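Local structure of putative signal recognition particle protein (Chaetomium thermophilum, 5CK4) at residues Tyr188-Leu193 and His238-Ile243; Pro133-Thr138 and Gln197-Ser202; Thr95-Asp100 and Leu112-Pro117; Lys163-Leu168 and Ile212-Ala217. The protein serves as the beta subunit of the signal recognition particle receptor, an Arf-like GTPase of the endoplasmic reticulum membrane, here with GDP bound. One frame throughout, in Å; residues are numbered along the deposited sequence.

Contact 1. Residues Tyr188-Leu193 and His238-Ile243; sequences YLYDVL and HELGRI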
loop_
_atom_site.group_PDB
_atom_site.type_symbol
_atom_site.label_atom_id
_atom_site.label_comp_id
_atom_site.label_asym_id
_atom_site.label_seq_id
_atom_site.Cartn_x
_atom_site.Cartn_y
_atom_site.Cartn_z
ATOM N N TYR A 188 -1.583 -7.290 7.570
ATOM C CA TYR A 188 -1.791 -5.854 7.362
ATOM C C TYR A 188 -2.259 -5.575 5.943
ATOM O O TYR A 188 -3.241 -4.851 5.726
ATOM C CB TYR A 188 -0.496 -5.094 7.633
ATOM C CG TYR A 188 -0.637 -3.594 7.806
ATOM C CD1 TYR A 188 -1.881 -2.965 7.769
ATOM C CD2 TYR A 188 0.488 -2.809 8.013
ATOM C CE1 TYR A 188 -1.994 -1.585 7.925
ATOM C CE2 TYR A 188 0.390 -1.442 8.162
ATOM C CZ TYR A 188 -0.855 -0.834 8.125
ATOM O OH TYR A 188 -0.928 0.535 8.306
ATOM N N LEU A 189 -1.562 -6.157 4.971
ATOM C CA LEU A 189 -1.948 -5.982 3.569
ATOM C C LEU A 189 -3.376 -6.481 3.326
ATOM O O LEU A 189 -4.163 -5.850 2.591
ATOM C CB LEU A 189 -0.949 -6.708 2.655
ATOM C CG LEU A 189 -1.252 -6.652 1.151
ATOM C CD1 LEU A 189 -1.286 -5.205 0.655
ATOM C CD2 LEU A 189 -0.186 -7.448 0.423
ATOM N N TYR A 190 -3.723 -7.612 3.934
ATOM C CA TYR A 190 -5.083 -8.128 3.822
ATOM C C TYR A 190 -6.102 -7.058 4.221
ATOM O O TYR A 190 -7.055 -6.809 3.487
ATOM C CB TYR A 190 -5.266 -9.393 4.686
ATOM C CG TYR A 190 -6.553 -10.180 4.417
ATOM C CD1 TYR A 190 -7.773 -9.774 4.950
ATOM C CD2 TYR A 190 -6.537 -11.336 3.647
ATOM C CE1 TYR A 190 -8.947 -10.497 4.704
ATOM C CE2 TYR A 190 -7.701 -12.065 3.408
ATOM C CZ TYR A 190 -8.899 -11.641 3.934
ATOM O OH TYR A 190 -10.060 -12.366 3.694
ATOM N N ASP A 191 -5.889 -6.425 5.375
ATOM C CA ASP A 191 -6.811 -5.405 5.871
ATOM C C ASP A 191 -6.865 -4.180 4.968
ATOM O O ASP A 191 -7.921 -3.581 4.792
ATOM C CB ASP A 191 -6.444 -4.956 7.294
ATOM C CG ASP A 191 -6.721 -6.021 8.335
ATOM O OD1 ASP A 191 -7.557 -6.907 8.073
ATOM O OD2 ASP A 191 -6.090 -5.966 9.413
ATOM N N VAL A 192 -5.718 -3.797 4.419
ATOM C CA VAL A 192 -5.654 -2.656 3.507
ATOM C C VAL A 192 -6.514 -2.911 2.265
ATOM O O VAL A 192 -7.388 -2.110 1.922
ATOM C CB VAL A 192 -4.192 -2.321 3.107
ATOM C CG1 VAL A 192 -4.141 -1.480 1.852
ATOM C CG2 VAL A 192 -3.475 -1.594 4.269
ATOM N N LEU A 193 -6.248 -4.026 1.588
ATOM C CA LEU A 193 -7.017 -4.395 0.403
ATOM C C LEU A 193 -8.504 -4.654 0.701
ATOM O O LEU A 193 -9.376 -4.277 -0.092
ATOM C CB LEU A 193 -6.368 -5.605 -0.283
ATOM C CG LEU A 193 -4.927 -5.369 -0.756
ATOM C CD1 LEU A 193 -4.392 -6.592 -1.496
ATOM C CD2 LEU A 193 -4.870 -4.147 -1.667
ATOM N N HIS A 238 -0.189 -16.331 -1.909
ATOM C CA HIS A 238 -0.498 -17.559 -1.201
ATOM C C HIS A 238 -0.879 -17.286 0.256
ATOM O O HIS A 238 -1.769 -17.942 0.806
ATOM C CB HIS A 238 0.641 -18.572 -1.324
ATOM C CG HIS A 238 0.673 -19.274 -2.653
ATOM N ND1 HIS A 238 1.455 -18.847 -3.705
ATOM C CD2 HIS A 238 0.002 -20.360 -3.104
ATOM C CE1 HIS A 238 1.278 -19.648 -4.740
ATOM N NE2 HIS A 238 0.401 -20.575 -4.403
ATOM N N GLU A 239 -0.248 -16.301 0.879
ATOM C CA GLU A 239 -0.591 -16.031 2.271
ATOM C C GLU A 239 -1.966 -15.370 2.404
ATOM O O GLU A 239 -2.726 -15.703 3.310
ATOM C CB GLU A 239 0.497 -15.217 2.969
ATOM C CG GLU A 239 0.221 -14.953 4.441
ATOM C CD GLU A 239 0.368 -16.174 5.346
ATOM O OE1 GLU A 239 0.741 -17.264 4.870
ATOM O OE2 GLU A 239 0.096 -16.029 6.552
ATOM N N LEU A 240 -2.282 -14.440 1.509
ATOM C CA LEU A 240 -3.606 -13.802 1.483
ATOM C C LEU A 240 -4.691 -14.836 1.197
ATOM O O LEU A 240 -5.769 -14.789 1.782
ATOM C CB LEU A 240 -3.658 -12.679 0.423
ATOM C CG LEU A 240 -2.764 -11.466 0.697
ATOM C CD1 LEU A 240 -2.680 -10.569 -0.537
ATOM C CD2 LEU A 240 -3.238 -10.662 1.906
ATOM N N GLY A 241 -4.405 -15.757 0.281
ATOM C CA GLY A 241 -5.271 -16.902 0.051
ATOM C C GLY A 241 -5.463 -17.768 1.290
ATOM O O GLY A 241 -6.587 -18.185 1.590
ATOM N N ARG A 242 -4.379 -18.058 2.010
ATOM C CA ARG A 242 -4.488 -18.865 3.224
ATOM C C ARG A 242 -5.388 -18.171 4.256
ATOM O O ARG A 242 -6.227 -18.812 4.898
ATOM C CB ARG A 242 -3.111 -19.119 3.847
ATOM C CG ARG A 242 -3.191 -20.035 5.057
ATOM C CD ARG A 242 -1.863 -20.151 5.793
ATOM N NE ARG A 242 -1.478 -18.869 6.371
ATOM C CZ ARG A 242 -1.912 -18.412 7.543
ATOM N NH1 ARG A 242 -2.742 -19.139 8.281
ATOM N NH2 ARG A 242 -1.513 -17.223 7.979
ATOM N N ILE A 243 -5.194 -16.866 4.415
ATOM C CA ILE A 243 -5.980 -16.080 5.373
ATOM C C ILE A 243 -7.471 -16.114 5.048
ATOM O O ILE A 243 -8.297 -16.397 5.914
ATOM C CB ILE A 243 -5.501 -14.604 5.427
ATOM C CG1 ILE A 243 -4.074 -14.541 5.974
ATOM C CG2 ILE A 243 -6.441 -13.752 6.310
ATOM C CD1 ILE A 243 -3.378 -13.211 5.732
#

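Contact 2. Residues Pro133-Thr138 and Gln197-Ser202; sequences PSPSLT and QKRFHS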
loop_
_atom_site.group_PDB
_atom_site.type_symbol
_atom_site.label_atom_id
_atom_site.label_comp_id
_atom_site.label_asym_id
_atom_site.label_seq_id
_atom_site.Cartn_x
_atom_site.Cartn_y
_atom_site.Cartn_z
ATOM N N PRO A 133 -15.832 6.303 0.875
ATOM C CA PRO A 133 -16.150 6.445 -0.555
ATOM C C PRO A 133 -15.377 7.569 -1.258
ATOM O O PRO A 133 -15.041 7.428 -2.433
ATOM C CB PRO A 133 -17.650 6.751 -0.544
ATOM C CG PRO A 133 -18.149 6.040 0.668
ATOM C CD PRO A 133 -17.047 6.153 1.696
ATOM N N SER A 134 -15.100 8.661 -0.549
ATOM C CA SER A 134 -14.301 9.750 -1.109
ATOM C C SER A 134 -13.365 10.339 -0.059
ATOM O O SER A 134 -13.668 11.372 0.540
ATOM C CB SER A 134 -15.200 10.848 -1.681
ATOM O OG SER A 134 -14.427 11.854 -2.317
ATOM N N PRO A 135 -12.215 9.691 0.161
ATOM C CA PRO A 135 -11.353 10.114 1.268
ATOM C C PRO A 135 -10.538 11.364 0.950
ATOM O O PRO A 135 -9.957 11.489 -0.135
ATOM C CB PRO A 135 -10.433 8.903 1.483
ATOM C CG PRO A 135 -10.367 8.243 0.150
ATOM C CD PRO A 135 -11.680 8.516 -0.551
ATOM N N SER A 136 -10.526 12.292 1.900
ATOM C CA SER A 136 -9.655 13.448 1.836
ATOM C C SER A 136 -8.850 13.496 3.119
ATOM O O SER A 136 -9.374 13.234 4.200
ATOM C CB SER A 136 -10.459 14.735 1.664
ATOM O OG SER A 136 -11.109 14.746 0.410
ATOM N N LEU A 137 -7.567 13.809 2.995
ATOM C CA LEU A 137 -6.698 13.866 4.157
ATOM C C LEU A 137 -6.566 15.303 4.640
ATOM O O LEU A 137 -6.465 16.224 3.835
ATOM C CB LEU A 137 -5.321 13.295 3.823
ATOM C CG LEU A 137 -5.266 11.857 3.306
ATOM C CD1 LEU A 137 -3.828 11.358 3.303
ATOM C CD2 LEU A 137 -6.144 10.948 4.147
ATOM N N THR A 138 -6.579 15.485 5.956
ATOM C CA THR A 138 -6.321 16.789 6.548
ATOM C C THR A 138 -4.816 16.981 6.703
ATOM O O THR A 138 -4.146 16.204 7.390
ATOM C CB THR A 138 -7.015 16.944 7.910
ATOM O OG1 THR A 138 -8.431 16.807 7.741
ATOM C CG2 THR A 138 -6.718 18.309 8.504
ATOM N N GLN A 197 -11.741 -2.790 -0.829
ATOM C CA GLN A 197 -12.779 -3.621 -1.433
ATOM C C GLN A 197 -14.153 -3.260 -0.869
ATOM O O GLN A 197 -15.134 -3.184 -1.614
ATOM C CB GLN A 197 -12.489 -5.105 -1.212
ATOM C CG GLN A 197 -13.550 -6.051 -1.796
ATOM C CD GLN A 197 -13.154 -7.514 -1.646
ATOM O OE1 GLN A 197 -12.005 -7.880 -1.883
ATOM N NE2 GLN A 197 -14.097 -8.349 -1.218
ATOM N N LYS A 198 -14.225 -3.041 0.443
ATOM C CA LYS A 198 -15.496 -2.672 1.074
ATOM C C LYS A 198 -15.927 -1.290 0.607
ATOM O O LYS A 198 -17.123 -1.021 0.427
ATOM C CB LYS A 198 -15.378 -2.672 2.595
ATOM C CG LYS A 198 -15.228 -4.043 3.213
ATOM C CD LYS A 198 -15.047 -3.925 4.718
ATOM C CE LYS A 198 -15.004 -5.288 5.354
ATOM N NZ LYS A 198 -15.184 -5.223 6.828
ATOM N N ARG A 199 -14.943 -0.415 0.416
ATOM C CA ARG A 199 -15.196 0.916 -0.131
ATOM C C ARG A 199 -15.864 0.827 -1.508
ATOM O O ARG A 199 -16.847 1.514 -1.768
ATOM C CB ARG A 199 -13.892 1.705 -0.229
ATOM C CG ARG A 199 -14.027 3.079 -0.866
ATOM C CD ARG A 199 -12.668 3.769 -0.952
ATOM N NE ARG A 199 -12.732 5.048 -1.659
ATOM C CZ ARG A 199 -12.342 5.212 -2.917
ATOM N NH1 ARG A 199 -11.861 4.179 -3.596
ATOM N NH2 ARG A 199 -12.415 6.398 -3.493
ATOM N N PHE A 200 -15.324 -0.020 -2.384
ATOM C CA PHE A 200 -15.888 -0.207 -3.724
ATOM C C PHE A 200 -17.338 -0.668 -3.639
ATOM O O PHE A 200 -18.181 -0.284 -4.447
ATOM C CB PHE A 200 -15.068 -1.224 -4.522
ATOM C CG PHE A 200 -15.698 -1.620 -5.834
ATOM C CD1 PHE A 200 -15.494 -0.856 -6.976
ATOM C CD2 PHE A 200 -16.485 -2.761 -5.929
ATOM C CE1 PHE A 200 -16.069 -1.222 -8.191
ATOM C CE2 PHE A 200 -17.062 -3.127 -7.135
ATOM C CZ PHE A 200 -16.848 -2.356 -8.268
ATOM N N HIS A 201 -17.619 -1.498 -2.646
ATOM C CA HIS A 201 -18.940 -2.092 -2.506
ATOM C C HIS A 201 -19.978 -1.215 -1.809
ATOM O O HIS A 201 -21.167 -1.519 -1.827
ATOM C CB HIS A 201 -18.819 -3.438 -1.808
ATOM C CG HIS A 201 -18.384 -4.537 -2.722
ATOM N ND1 HIS A 201 -17.304 -5.346 -2.453
ATOM C CD2 HIS A 201 -18.875 -4.945 -3.916
ATOM C CE1 HIS A 201 -17.154 -6.215 -3.436
ATOM N NE2 HIS A 201 -18.101 -6.000 -4.331
ATOM N N SER A 202 -19.531 -0.127 -1.207
ATOM C CA SER A 202 -20.434 0.762 -0.485
ATOM C C SER A 202 -21.138 1.702 -1.457
ATOM O O SER A 202 -20.505 2.591 -2.033
ATOM C CB SER A 202 -19.656 1.566 0.562
ATOM O OG SER A 202 -20.497 2.556 1.140
#

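Contact 3. Residues Thr95-Asp100 and Leu112-Pro117; sequences TSYKVD and LLIDTP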
loop_
_atom_site.group_PDB
_atom_site.type_symbol
_atom_site.label_atom_id
_atom_site.label_comp_id
_atom_site.label_asym_id
_atom_site.label_seq_id
_atom_site.Cartn_x
_atom_site.Cartn_y
_atom_site.Cartn_z
ATOM N N THR A 95 -8.266 12.380 11.535
ATOM C CA THR A 95 -6.972 12.859 12.011
ATOM C C THR A 95 -6.315 13.812 11.016
ATOM O O THR A 95 -6.899 14.149 9.985
ATOM C CB THR A 95 -6.010 11.692 12.311
ATOM O OG1 THR A 95 -5.727 10.974 11.103
ATOM C CG2 THR A 95 -6.624 10.749 13.339
ATOM N N SER A 96 -5.096 14.241 11.330
ATOM C CA SER A 96 -4.377 15.191 10.487
ATOM C C SER A 96 -2.914 14.791 10.310
ATOM O O SER A 96 -2.371 14.028 11.110
ATOM C CB SER A 96 -4.476 16.602 11.069
ATOM O OG SER A 96 -4.050 16.621 12.420
ATOM N N TYR A 97 -2.284 15.310 9.259
ATOM C CA TYR A 97 -0.910 14.938 8.924
ATOM C C TYR A 97 -0.018 16.149 8.717
ATOM O O TYR A 97 -0.359 17.063 7.969
ATOM C CB TYR A 97 -0.880 14.056 7.673
ATOM C CG TYR A 97 -1.636 12.765 7.852
ATOM C CD1 TYR A 97 -1.050 11.684 8.493
ATOM C CD2 TYR A 97 -2.944 12.634 7.399
ATOM C CE1 TYR A 97 -1.738 10.502 8.669
ATOM C CE2 TYR A 97 -3.640 11.455 7.576
ATOM C CZ TYR A 97 -3.032 10.395 8.213
ATOM O OH TYR A 97 -3.715 9.216 8.394
ATOM N N LYS A 98 1.132 16.143 9.382
ATOM C CA LYS A 98 2.107 17.215 9.232
ATOM C C LYS A 98 2.956 16.959 7.996
ATOM O O LYS A 98 3.717 15.994 7.943
ATOM C CB LYS A 98 2.979 17.327 10.483
ATOM C CG LYS A 98 2.215 17.784 11.720
ATOM C CD LYS A 98 3.129 17.876 12.932
ATOM C CE LYS A 98 2.430 18.540 14.109
ATOM N NZ LYS A 98 3.343 18.665 15.281
ATOM N N VAL A 99 2.809 17.822 6.996
ATOM C CA VAL A 99 3.449 17.606 5.703
ATOM C C VAL A 99 4.126 18.872 5.201
ATOM O O VAL A 99 3.544 19.956 5.231
ATOM C CB VAL A 99 2.433 17.126 4.639
ATOM C CG1 VAL A 99 3.098 17.018 3.265
ATOM C CG2 VAL A 99 1.803 15.802 5.054
ATOM N N ASP A 100 5.361 18.723 4.740
ATOM C CA ASP A 100 6.096 19.834 4.158
ATOM C C ASP A 100 5.712 20.009 2.689
ATOM O O ASP A 100 6.219 19.306 1.815
ATOM C CB ASP A 100 7.598 19.597 4.297
ATOM C CG ASP A 100 8.423 20.729 3.722
ATOM O OD1 ASP A 100 7.990 21.901 3.820
ATOM O OD2 ASP A 100 9.507 20.445 3.172
ATOM N N LEU A 112 1.624 14.482 -2.807
ATOM C CA LEU A 112 2.146 14.464 -1.455
ATOM C C LEU A 112 2.267 13.024 -0.999
ATOM O O LEU A 112 1.344 12.235 -1.176
ATOM C CB LEU A 112 1.212 15.220 -0.506
ATOM C CG LEU A 112 0.926 16.689 -0.823
ATOM C CD1 LEU A 112 -0.100 17.253 0.146
ATOM C CD2 LEU A 112 2.207 17.501 -0.781
ATOM N N LEU A 113 3.406 12.689 -0.413
ATOM C CA LEU A 113 3.609 11.367 0.147
ATOM C C LEU A 113 3.359 11.408 1.656
ATOM O O LEU A 113 4.073 12.094 2.395
ATOM C CB LEU A 113 5.023 10.882 -0.170
ATOM C CG LEU A 113 5.386 9.462 0.249
ATOM C CD1 LEU A 113 4.452 8.438 -0.406
ATOM C CD2 LEU A 113 6.845 9.168 -0.061
ATOM N N ILE A 114 2.336 10.682 2.101
ATOM C CA ILE A 114 1.875 10.748 3.490
ATOM C C ILE A 114 2.283 9.528 4.316
ATOM O O ILE A 114 1.686 8.454 4.208
ATOM C CB ILE A 114 0.338 10.899 3.575
ATOM C CG1 ILE A 114 -0.145 12.018 2.650
ATOM C CG2 ILE A 114 -0.108 11.117 5.024
ATOM C CD1 ILE A 114 0.601 13.331 2.810
ATOM N N ASP A 115 3.304 9.715 5.145
ATOM C CA ASP A 115 3.822 8.668 6.018
ATOM C C ASP A 115 2.770 8.345 7.085
ATOM O O ASP A 115 2.105 9.242 7.573
ATOM C CB ASP A 115 5.112 9.170 6.675
ATOM C CG ASP A 115 5.878 8.078 7.378
ATOM O OD1 ASP A 115 5.577 6.888 7.154
ATOM O OD2 ASP A 115 6.798 8.415 8.146
ATOM N N THR A 116 2.598 7.065 7.405
ATOM C CA THR A 116 1.668 6.632 8.454
ATOM C C THR A 116 2.406 5.705 9.414
ATOM O O THR A 116 3.406 5.090 9.032
ATOM C CB THR A 116 0.447 5.882 7.880
ATOM O OG1 THR A 116 0.891 4.719 7.167
ATOM C CG2 THR A 116 -0.338 6.775 6.946
ATOM N N PRO A 117 1.932 5.605 10.667
ATOM C CA PRO A 117 2.667 4.746 11.606
ATOM C C PRO A 117 2.516 3.257 11.300
ATOM O O PRO A 117 1.469 2.806 10.830
ATOM C CB PRO A 117 2.057 5.102 12.971
ATOM C CG PRO A 117 0.727 5.737 12.653
ATOM C CD PRO A 117 0.918 6.440 11.343
#

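Contact 4. Residues Lys163-Leu168 and Ile212-Ala217; sequences KAVIFL and IPVLIA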
loop_
_atom_site.group_PDB
_atom_site.type_symbol
_atom_site.label_atom_id
_atom_site.label_comp_id
_atom_site.label_asym_id
_atom_site.label_seq_id
_atom_site.Cartn_x
_atom_site.Cartn_y
_atom_site.Cartn_z
ATOM N N LYS A 163 -5.360 9.548 -3.743
ATOM C CA LYS A 163 -5.432 8.955 -5.081
ATOM C C LYS A 163 -4.669 7.640 -5.244
ATOM O O LYS A 163 -4.844 6.936 -6.244
ATOM C CB LYS A 163 -4.984 9.954 -6.149
ATOM C CG LYS A 163 -5.873 11.190 -6.242
ATOM C CD LYS A 163 -5.831 11.814 -7.626
ATOM C CE LYS A 163 -6.540 10.940 -8.658
ATOM N NZ LYS A 163 -6.880 11.700 -9.903
ATOM N N ALA A 164 -3.827 7.301 -4.276
ATOM C CA ALA A 164 -3.096 6.037 -4.346
ATOM C C ALA A 164 -2.521 5.627 -3.009
ATOM O O ALA A 164 -2.435 6.428 -2.083
ATOM C CB ALA A 164 -1.985 6.101 -5.396
ATOM N N VAL A 165 -2.106 4.369 -2.934
ATOM C CA VAL A 165 -1.487 3.821 -1.739
ATOM C C VAL A 165 -0.184 3.147 -2.131
ATOM O O VAL A 165 -0.140 2.397 -3.097
ATOM C CB VAL A 165 -2.404 2.752 -1.103
ATOM C CG1 VAL A 165 -1.645 1.924 -0.029
ATOM C CG2 VAL A 165 -3.633 3.400 -0.516
ATOM N N ILE A 166 0.888 3.429 -1.400
ATOM C CA ILE A 166 2.070 2.586 -1.507
ATOM C C ILE A 166 2.159 1.735 -0.241
ATOM O O ILE A 166 2.184 2.274 0.877
ATOM C CB ILE A 166 3.353 3.420 -1.656
ATOM C CG1 ILE A 166 3.342 4.210 -2.966
ATOM C CG2 ILE A 166 4.584 2.508 -1.580
ATOM C CD1 ILE A 166 4.524 5.218 -3.085
ATOM N N PHE A 167 2.153 0.414 -0.401
ATOM C CA PHE A 167 2.350 -0.478 0.742
ATOM C C PHE A 167 3.798 -0.971 0.721
ATOM O O PHE A 167 4.167 -1.793 -0.131
ATOM C CB PHE A 167 1.387 -1.662 0.683
ATOM C CG PHE A 167 1.463 -2.563 1.896
ATOM C CD1 PHE A 167 2.395 -3.597 1.961
ATOM C CD2 PHE A 167 0.623 -2.350 2.986
ATOM C CE1 PHE A 167 2.470 -4.412 3.086
ATOM C CE2 PHE A 167 0.689 -3.169 4.107
ATOM C CZ PHE A 167 1.608 -4.194 4.157
ATOM N N LEU A 168 4.612 -0.466 1.648
ATOM C CA LEU A 168 6.046 -0.767 1.668
ATOM C C LEU A 168 6.339 -1.916 2.624
ATOM O O LEU A 168 5.819 -1.953 3.728
ATOM C CB LEU A 168 6.833 0.457 2.109
ATOM C CG LEU A 168 8.349 0.568 1.874
ATOM C CD1 LEU A 168 8.668 0.739 0.388
ATOM C CD2 LEU A 168 8.887 1.751 2.650
ATOM N N ILE A 212 -8.432 3.931 -6.351
ATOM C CA ILE A 212 -7.239 4.115 -5.552
ATOM C C ILE A 212 -6.344 2.901 -5.781
ATOM O O ILE A 212 -6.499 1.879 -5.124
ATOM C CB ILE A 212 -7.572 4.282 -4.054
ATOM C CG1 ILE A 212 -8.507 5.478 -3.848
ATOM C CG2 ILE A 212 -6.298 4.495 -3.230
ATOM C CD1 ILE A 212 -8.990 5.624 -2.416
ATOM N N PRO A 213 -5.423 2.998 -6.755
ATOM C CA PRO A 213 -4.493 1.882 -6.995
ATOM C C PRO A 213 -3.515 1.644 -5.843
ATOM O O PRO A 213 -3.282 2.544 -5.044
ATOM C CB PRO A 213 -3.722 2.332 -8.235
ATOM C CG PRO A 213 -3.875 3.827 -8.274
ATOM C CD PRO A 213 -5.242 4.095 -7.717
ATOM N N VAL A 214 -2.939 0.445 -5.775
ATOM C CA VAL A 214 -2.061 0.088 -4.665
ATOM C C VAL A 214 -0.761 -0.466 -5.229
ATOM O O VAL A 214 -0.765 -1.461 -5.963
ATOM C CB VAL A 214 -2.698 -0.982 -3.739
ATOM C CG1 VAL A 214 -1.733 -1.388 -2.625
ATOM C CG2 VAL A 214 -3.984 -0.456 -3.122
ATOM N N LEU A 215 0.341 0.195 -4.897
ATOM C CA LEU A 215 1.653 -0.282 -5.291
ATOM C C LEU A 215 2.225 -1.022 -4.101
ATOM O O LEU A 215 2.400 -0.433 -3.031
ATOM C CB LEU A 215 2.567 0.897 -5.653
ATOM C CG LEU A 215 4.007 0.513 -5.996
ATOM C CD1 LEU A 215 4.055 -0.358 -7.250
ATOM C CD2 LEU A 215 4.850 1.771 -6.192
ATOM N N ILE A 216 2.501 -2.308 -4.270
ATOM C CA ILE A 216 3.214 -3.035 -3.230
ATOM C C ILE A 216 4.709 -2.904 -3.512
ATOM O O ILE A 216 5.243 -3.513 -4.439
ATOM C CB ILE A 216 2.773 -4.503 -3.136
ATOM C CG1 ILE A 216 1.284 -4.566 -2.788
ATOM C CG2 ILE A 216 3.612 -5.230 -2.063
ATOM C CD1 ILE A 216 0.653 -5.930 -2.932
ATOM N N ALA A 217 5.363 -2.064 -2.721
ATOM C CA ALA A 217 6.759 -1.717 -2.951
ATOM C C ALA A 217 7.670 -2.636 -2.135
ATOM O O ALA A 217 7.751 -2.535 -0.899
ATOM C CB ALA A 217 6.989 -0.247 -2.605
#

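Contact 1. Residues Tyr188-Leu193 and His238-Ile243
Tyr190 and Leu240 meet where helix segments 188-193 and 238-243 cross steeply, at a signed angle of -75° with 10.3 Å between the axes at their closest. Their CA atoms, 6.3 Å apart, are the nearest backbone pair, and the rest of the gap is filled by side chains. The first torsion of Tyr190 (chi1 -168°) swings the ring away from its own N and out toward helix 229-249. Ile243 lays its CG2 methyl over one face of this ring, 3.8 Å from the centroid and displaced toward the CD2-CE2 side, which satisfies the geometry of a CH-pi contact. The carbonyl O of Leu240 approaches the ring edge near CE2, close to the ring plane. Leu240 divides its two branches: its side chain and that of Tyr190 slide past each other in opposite directions, bringing CD2 to Tyr190 CB at 3.7 Å, whereas CD1 crosses to Leu189 CD2 at 4.1 Å and comes more loosely near Leu193 CD1. Beyond the two segments, the hydroxyl of Tyr190 is hydrogen-bonded to Gly269 O and Leu271 N, and Arg247 makes a cation-pi contact with the ring. A leucine in place of Tyr190 would probably leave Gly269 O and Leu271 N without their hydroxyl partner and uncover the Ile243 methyl. Phe281 also touches both Leu193 and Leu240. This buried apolar crossing joins helices 180-201 and 229-249, separated in sequence by strand 214-219, an element order characteristic of the alpha/beta fold of P-loop GTPases.

Contact 2. Residues Pro133-Thr138 and Gln197-Ser202
Pro133 meets Arg199 first: these two residues have the nearest CA atoms, 5.6 Å apart. The carbonyl O of Pro133 accepts a weak bond from Arg199 NH2, 3.0 Å long but bent to 123° at the hydrogen. Arg199 CG also passes the backbone of Pro133, 4.0 Å from its CA, while the proline's CG lies 4.2 Å from Ser202 OG at the exposed margin. Ser134 follows, its backbone N near the guanidinium plane at the NE edge; that N-H is engaged by Asn132 OD1. Pro135 then turns back toward the helix and sets its CD 3.7 Å from Arg199 NH2, the two side chains crossing at about a right angle. What allows one arginine to reach both prolines is its stretched shape: CG is anti to the backbone N (chi1 176°) and the chain stays extended through to NE, which carries the guanidinium out from the last turn of the helix to the Pro133 carbonyl. There it is gripped by further carbonyls, Asn132 O at NE and Ser210 O at NH1, beside the weak bond at NH2. A leucine at Arg199 would be likely to leave the carbonyls of Asn132, Pro133 and Ser210 without their shared donor. From Ser136 onward the chain runs away from helix 180-201 as strand 136-140, where Leu137 packs on strand 21-25 and Thr138 pairs with Tyr97 of strand 96-98; the contact thus ties the C-terminal end of helix 180-201 to the loop between helix 123-131 and the sheet.

Contact 3. Residues Thr95-Asp100 and Leu112-Pro117
Ile114 has CG1 anti to its carbonyl carbon (chi1 -49°), which leaves CG2 anti to the backbone N and spreads its two arms toward different partners, Tyr97 and Val99. In Tyr97 the ring is likewise set anti to the carbonyl carbon (chi1 -61°), a setting that lays it across Ile114 at about a right angle. The setting is the beta-sheet of a P-loop GTPase: strand 112-115 leads into the Asp-Thr-Pro-Gly sequence, the DxxG (G3) motif that opens switch II in GTPases; Gly118 contacts GTP in a GTP-bound form of the protein. The side chain of Asp115 comes within about 3 Å of that of Lys32 and about 5 Å of the bound GDP. Segment 95-100 passes over this strand without sharing backbone bonds with it; the nearest CA atoms, of Val99 and Ile114, are 7.4 Å apart, and the interface is made by side chains. Strand 96-98 pairs instead with 136-140. Val99 CG1 meets Leu112 CD2, and Val99 CG2 presses against Ile114 CD1 at 3.5 Å. The hydroxyl of Tyr97 bonds to His129 NE2 on helix 123-131, fixing the far end of the ring. Over the ring face, Ile114 CG2 sits 3.8 Å from the centroid, 20° off the normal, nearest to CG and CD1.

Contact 4. Residues Lys163-Leu168 and Ile212-Ala217
Val165 and Phe167 supply the backbone bonds that join segments 163-168 and 212-217 in parallel. Each uses both its N-H and its C=O: Val165 N donates to Pro213 O (3.0 Å) and Val165 O accepts from Leu215 N, then Phe167 N donates to Leu215 O (2.8 Å) and Phe167 O accepts from Ala217 N. The N-H...O angles of the four lie between 150° and 167°. CA-H...O contacts fill the spaces between, as from Val214 CA to Val165 O at 3.4 Å. Strand 159-170, helix 180-201 and strand 214-219 follow in order, so the parallel pair frames a beta-alpha-beta crossover at the heart of the P-loop GTPase sheet. Apolar contacts fall on two faces. On one, Ala217 CB fits between Leu168 CD1 (3.6 Å) and Ile166 CG2 (3.8 Å), with Trp308 of helix 306-313 lying against it. Leu168 turns its CG away from its own N (chi1 -164°), which lets CD1 reach that methyl. On the other, Val165 CB meets Val214 CG2 at 4.1 Å, and helix 180-201 touches Val214, Phe167 and Ile216. Leu168, at the end of its segment, has its side chain about 5 Å from the bound GDP.

How the contacts relate
Contact 4 lies nearest the centre of the chain, its own centre about 4 Å from it, and is built from regular backbone bonds; the other three, 12 to 15 Å out, depend on side chains. Contacts 1 and 4 are buried, contacts 2 and 3 partly so. Helix 180-201 serves contacts 1 and 2 at successive points, in the first through buried apolar groups and a ring, in the second through a charged guanidinium facing carbonyls. The same helix packs on contact 4, where Leu189 CD2 meets Ile216 CD1 at 3.8 Å. Contacts 2 and 3 join at the sheet, Leu137 CD1 lying 3.8 Å from Ile114 CG1. Contacts 3 and 4 both reach toward the nucleotide, whereas contact 2 stays away from it.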